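Local coordinates for protein putrescine aminotransferase (Halomonas elongata DSM 2581, PDB 6GWI) that probably transfers amino groups from amines such as putrescine to carbonyl acceptors, using bound pyridoxal-5'-phosphate as cofactor, at residues 192-200 with 233-241. Residues are numbered along the deposited sequence; the frame is centred on the assembly and turned at random.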
ATOM      1  N   MET B 192      28.003  12.055 -26.898  1.00 64.69           N
ATOM      2  CA  MET B 192      27.142  12.325 -28.037  1.00 52.97           C
ATOM      3  C   MET B 192      26.461  13.669 -27.837  1.00 48.97           C
ATOM      4  O   MET B 192      26.455  14.227 -26.736  1.00 51.22           O
ATOM      5  CB  MET B 192      26.075  11.233 -28.201  1.00 59.80           C
ATOM      6  CG  MET B 192      26.594   9.822 -28.023  1.00 58.95           C
ATOM      7  SD  MET B 192      25.330   8.549 -28.210  1.00 52.27           S
ATOM      8  CE  MET B 192      26.232   7.118 -27.615  1.00 82.70           C
ATOM      9  N   SER B 193      25.873  14.190 -28.912  1.00 45.12           N
ATOM     10  CA  SER B 193      24.924  15.282 -28.765  1.00 64.85           C
ATOM     11  C   SER B 193      23.686  14.773 -28.025  1.00 50.07           C
ATOM     12  O   SER B 193      23.308  13.608 -28.170  1.00 37.71           O
ATOM     13  CB  SER B 193      24.517  15.837 -30.126  1.00 71.11           C
ATOM     14  OG  SER B 193      23.681  14.927 -30.818  1.00 68.95           O
ATOM     15  N   PRO B 194      23.034  15.622 -27.225  1.00 56.28           N
ATOM     16  CA  PRO B 194      21.774  15.186 -26.594  1.00 55.20           C
ATOM     17  C   PRO B 194      20.779  14.577 -27.571  1.00 52.44           C
ATOM     18  O   PRO B 194      20.105  13.596 -27.228  1.00 34.18           O
ATOM     19  CB  PRO B 194      21.244  16.478 -25.958  1.00 44.23           C
ATOM     20  CG  PRO B 194      22.483  17.255 -25.635  1.00 42.12           C
ATOM     21  CD  PRO B 194      23.442  16.965 -26.769  1.00 46.74           C
ATOM     22  N   GLU B 195      20.664  15.127 -28.783  1.00 52.73           N
ATOM     23  CA  GLU B 195      19.717  14.585 -29.753  1.00 48.77           C
ATOM     24  C   GLU B 195      20.067  13.146 -30.115  1.00 34.84           C
ATOM     25  O   GLU B 195      19.204  12.261 -30.088  1.00 30.94           O
ATOM     26  CB  GLU B 195      19.674  15.466 -31.004  1.00 58.16           C
ATOM     27  CG  GLU B 195      18.811  14.897 -32.127  1.00 75.48           C
ATOM     28  CD  GLU B 195      18.564  15.889 -33.250  1.00 82.83           C
ATOM     29  OE1 GLU B 195      18.872  17.086 -33.071  1.00 88.39           O
ATOM     30  OE2 GLU B 195      18.066  15.470 -34.316  1.00 71.31           O
ATOM     31  N   ALA B 196      21.329  12.894 -30.475  1.00 38.73           N
ATOM     32  CA  ALA B 196      21.737  11.540 -30.835  1.00 39.62           C
ATOM     33  C   ALA B 196      21.604  10.590 -29.652  1.00 39.99           C
ATOM     34  O   ALA B 196      21.201   9.432 -29.816  1.00 46.94           O
ATOM     35  CB  ALA B 196      23.175  11.539 -31.354  1.00 35.21           C
ATOM     36  N   PHE B 197      21.942  11.060 -28.450  1.00 35.62           N
ATOM     37  CA  PHE B 197      21.826  10.213 -27.267  1.00 31.30           C
ATOM     38  C   PHE B 197      20.382   9.794 -27.030  1.00 37.73           C
ATOM     39  O   PHE B 197      20.105   8.621 -26.752  1.00 28.29           O
ATOM     40  CB  PHE B 197      22.375  10.948 -26.048  1.00 30.57           C
ATOM     41  CG  PHE B 197      22.375  10.124 -24.794  1.00 29.98           C
ATOM     42  CD1 PHE B 197      23.190   9.012 -24.686  1.00 41.13           C
ATOM     43  CD2 PHE B 197      21.566  10.462 -23.726  1.00 28.25           C
ATOM     44  CE1 PHE B 197      23.201   8.253 -23.536  1.00 38.02           C
ATOM     45  CE2 PHE B 197      21.571   9.704 -22.571  1.00 26.66           C
ATOM     46  CZ  PHE B 197      22.389   8.599 -22.477  1.00 39.84           C
ATOM     47  N   GLY B 198      19.445  10.738 -27.136  1.00 42.09           N
ATOM     48  CA  GLY B 198      18.046  10.395 -26.945  1.00 37.50           C
ATOM     49  C   GLY B 198      17.583   9.302 -27.887  1.00 33.21           C
ATOM     50  O   GLY B 198      16.819   8.415 -27.498  1.00 32.47           O
ATOM     51  N   GLN B 199      18.051   9.339 -29.134  1.00 33.85           N
ATOM     52  CA  GLN B 199      17.647   8.331 -30.106  1.00 37.21           C
ATOM     53  C   GLN B 199      18.289   6.983 -29.804  1.00 37.26           C
ATOM     54  O   GLN B 199      17.651   5.937 -29.971  1.00 35.81           O
ATOM     55  CB  GLN B 199      17.997   8.815 -31.513  1.00 39.84           C
ATOM     56  CG  GLN B 199      17.241  10.081 -31.898  1.00 43.63           C
ATOM     57  CD  GLN B 199      17.743  10.715 -33.175  1.00 57.48           C
ATOM     58  OE1 GLN B 199      18.894  10.523 -33.568  1.00 67.06           O
ATOM     59  NE2 GLN B 199      16.880  11.478 -33.833  1.00 46.87           N
ATOM     60  N   THR B 200      19.540   6.984 -29.341  1.00 34.10           N
ATOM     61  CA  THR B 200      20.179   5.739 -28.932  1.00 31.31           C
ATOM     62  C   THR B 200      19.402   5.070 -27.802  1.00 27.58           C
ATOM     63  O   THR B 200      19.152   3.861 -27.830  1.00 28.80           O
ATOM     64  CB  THR B 200      21.618   6.014 -28.495  1.00 34.39           C
ATOM     65  OG1 THR B 200      22.363   6.535 -29.601  1.00 37.70           O
ATOM     66  CG2 THR B 200      22.289   4.746 -27.985  1.00 46.30           C
ATOM     67  N   MET B 233      15.615  14.682 -16.708  1.00 39.94           N
ATOM     68  CA  MET B 233      14.803  14.953 -17.887  1.00 34.48           C
ATOM     69  C   MET B 233      15.509  14.403 -19.121  1.00 34.09           C
ATOM     70  O   MET B 233      16.704  14.657 -19.307  1.00 37.68           O
ATOM     71  CB  MET B 233      14.560  16.449 -18.039  1.00 45.38           C
ATOM     72  CG  MET B 233      13.897  17.081 -16.827  1.00 48.98           C
ATOM     73  SD  MET B 233      14.997  18.195 -15.938  1.00 45.48           S
ATOM     74  CE  MET B 233      14.150  18.338 -14.366  1.00 46.58           C
ATOM     75  N   PRO B 234      14.823  13.650 -19.974  1.00 35.14           N
ATOM     76  CA  PRO B 234      15.487  13.075 -21.143  1.00 31.31           C
ATOM     77  C   PRO B 234      15.707  14.129 -22.211  1.00 29.76           C
ATOM     78  O   PRO B 234      15.090  15.204 -22.171  1.00 30.52           O
ATOM     79  CB  PRO B 234      14.499  11.999 -21.615  1.00 31.34           C
ATOM     80  CG  PRO B 234      13.170  12.543 -21.229  1.00 36.73           C
ATOM     81  CD  PRO B 234      13.387  13.303 -19.936  1.00 34.15           C
ATOM     82  N   PRO B 235      16.604  13.876 -23.162  1.00 33.94           N
ATOM     83  CA  PRO B 235      16.694  14.760 -24.330  1.00 32.94           C
ATOM     84  C   PRO B 235      15.349  14.863 -25.034  1.00 30.90           C
ATOM     85  O   PRO B 235      14.513  13.959 -24.963  1.00 35.99           O
ATOM     86  CB  PRO B 235      17.746  14.085 -25.218  1.00 37.69           C
ATOM     87  CG  PRO B 235      18.543  13.222 -24.296  1.00 38.62           C
ATOM     88  CD  PRO B 235      17.622  12.808 -23.183  1.00 31.74           C
ATOM     89  N   GLU B 236      15.140  15.994 -25.711  1.00 31.81           N
ATOM     90  CA  GLU B 236      13.876  16.223 -26.402  1.00 65.16           C
ATOM     91  C   GLU B 236      13.631  15.202 -27.504  1.00 44.15           C
ATOM     92  O   GLU B 236      12.478  15.001 -27.901  1.00 35.65           O
ATOM     93  CB  GLU B 236      13.844  17.642 -26.972  1.00 97.65           C
ATOM     94  CG  GLU B 236      13.821  18.722 -25.900  1.00104.09           C
ATOM     95  CD  GLU B 236      13.851  20.126 -26.472  1.00 99.74           C
ATOM     96  OE1 GLU B 236      13.717  20.273 -27.705  1.00 93.02           O
ATOM     97  OE2 GLU B 236      14.009  21.084 -25.684  1.00 94.08           O
ATOM     98  N   SER B 237      14.685  14.557 -28.004  1.00 38.24           N
ATOM     99  CA  SER B 237      14.561  13.531 -29.031  1.00 39.07           C
ATOM    100  C   SER B 237      14.076  12.193 -28.485  1.00 42.68           C
ATOM    101  O   SER B 237      13.664  11.333 -29.271  1.00 33.87           O
ATOM    102  CB  SER B 237      15.911  13.327 -29.725  1.00 33.58           C
ATOM    103  OG  SER B 237      16.872  12.825 -28.810  1.00 36.04           O
ATOM    104  N   TYR B 238      14.111  11.996 -27.168  1.00 34.54           N
ATOM    105  CA  TYR B 238      13.912  10.661 -26.615  1.00 28.26           C
ATOM    106  C   TYR B 238      12.480  10.180 -26.813  1.00 36.04           C
ATOM    107  O   TYR B 238      12.244   9.136 -27.432  1.00 24.53           O
ATOM    108  CB  TYR B 238      14.292  10.650 -25.133  1.00 26.64           C
ATOM    109  CG  TYR B 238      14.047   9.321 -24.452  1.00 29.96           C
ATOM    110  CD1 TYR B 238      14.856   8.223 -24.716  1.00 33.41           C
ATOM    111  CD2 TYR B 238      13.011   9.169 -23.537  1.00 32.40           C
ATOM    112  CE1 TYR B 238      14.636   7.007 -24.091  1.00 25.37           C
ATOM    113  CE2 TYR B 238      12.785   7.958 -22.905  1.00 23.64           C
ATOM    114  CZ  TYR B 238      13.597   6.881 -23.186  1.00 27.56           C
ATOM    115  OH  TYR B 238      13.368   5.680 -22.556  1.00 29.70           O
ATOM    116  N   TRP B 239      11.510  10.917 -26.288  1.00 30.96           N
ATOM    117  CA  TRP B 239      10.145  10.407 -26.275  1.00 26.95           C
ATOM    118  C   TRP B 239       9.539  10.338 -27.673  1.00 35.41           C
ATOM    119  O   TRP B 239       8.784   9.400 -27.958  1.00 24.55           O
ATOM    120  CB  TRP B 239       9.269  11.243 -25.340  1.00 23.16           C
ATOM    121  CG  TRP B 239       9.388  10.796 -23.905  1.00 32.31           C
ATOM    122  CD1 TRP B 239       9.878  11.518 -22.853  1.00 27.66           C
ATOM    123  CD2 TRP B 239       9.038   9.509 -23.379  1.00 38.26           C
ATOM    124  NE1 TRP B 239       9.840  10.764 -21.704  1.00 36.78           N
ATOM    125  CE2 TRP B 239       9.329   9.528 -22.000  1.00 36.92           C
ATOM    126  CE3 TRP B 239       8.500   8.346 -23.938  1.00 29.51           C
ATOM    127  CZ2 TRP B 239       9.101   8.429 -21.173  1.00 25.26           C
ATOM    128  CZ3 TRP B 239       8.272   7.257 -23.116  1.00 28.41           C
ATOM    129  CH2 TRP B 239       8.574   7.305 -21.749  1.00 20.78           C
ATOM    130  N   PRO B 240       9.824  11.292 -28.571  1.00 39.60           N
ATOM    131  CA  PRO B 240       9.360  11.117 -29.959  1.00 41.17           C
ATOM    132  C   PRO B 240       9.898   9.851 -30.596  1.00 32.89           C
ATOM    133  O   PRO B 240       9.173   9.166 -31.328  1.00 28.69           O
ATOM    134  CB  PRO B 240       9.886  12.374 -30.668  1.00 37.81           C
ATOM    135  CG  PRO B 240      10.003  13.388 -29.589  1.00 30.34           C
ATOM    136  CD  PRO B 240      10.463  12.607 -28.378  1.00 28.89           C
ATOM    137  N   ALA B 241      11.166   9.524 -30.338  1.00 31.40           N
ATOM    138  CA  ALA B 241      11.734   8.290 -30.866  1.00 29.72           C
ATOM    139  C   ALA B 241      11.132   7.065 -30.183  1.00 37.86           C
ATOM    140  O   ALA B 241      10.924   6.032 -30.830  1.00 34.93           O
ATOM    141  CB  ALA B 241      13.256   8.312 -30.715  1.00 27.03           C
TER
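Ser-237 reaches across to the first turn of helix 194-212 and donates a hydrogen bond from its hydroxyl to the carbonyl oxygen of Glu-195, with OG 2.7 Å from O. The donor lies in the carbonyl plane on a lone pair, at a C=O...OG angle of 117°, and the same oxygen also accepts the helical bond from Gln-199 N, so two donors grip it. A chi1 of 64° sets OG between its own backbone N and carbonyl carbon, and this turns it to Glu-195 O. There it also passes 3.3 Å from CA of Gly-198. The absence of a side chain at Gly-198 lets the backbones close to 4.2 Å between its CA and that of Tyr-238. The aliphatic CG atoms of Glu-195 and Gln-199 lie alongside CB of Ser-237. In this class-III aminotransferase, a family with the fold-type I architecture of PLP enzymes, helix 194-212 precedes strand 217-222, and helix 238-248 makes the beta-alpha-beta crossover from that strand to its parallel neighbour 252-255. The contact thus joins the first turn of one helix to the loop entering the other and to the beginning of that helix. Ser-193 caps helix 194-212, its OG accepting from Ala-196 N. Pro-235 presses CB against the carbonyl oxygen of Pro-194, at 3.1 Å, while its CG comes to the edge of the Phe-197 ring, 4.1 Å from CD2. With CG anti to the backbone N (chi1 177°), the Tyr-238 ring brings its edge to Gly-198, CD1 lying 3.4 Å from the carbonyl oxygen. Its OH is hydrogen-bonded to NH1 of Arg-146 on strand 142-146. The Tyr-238 side chain is about 14 Å from a bound PLP.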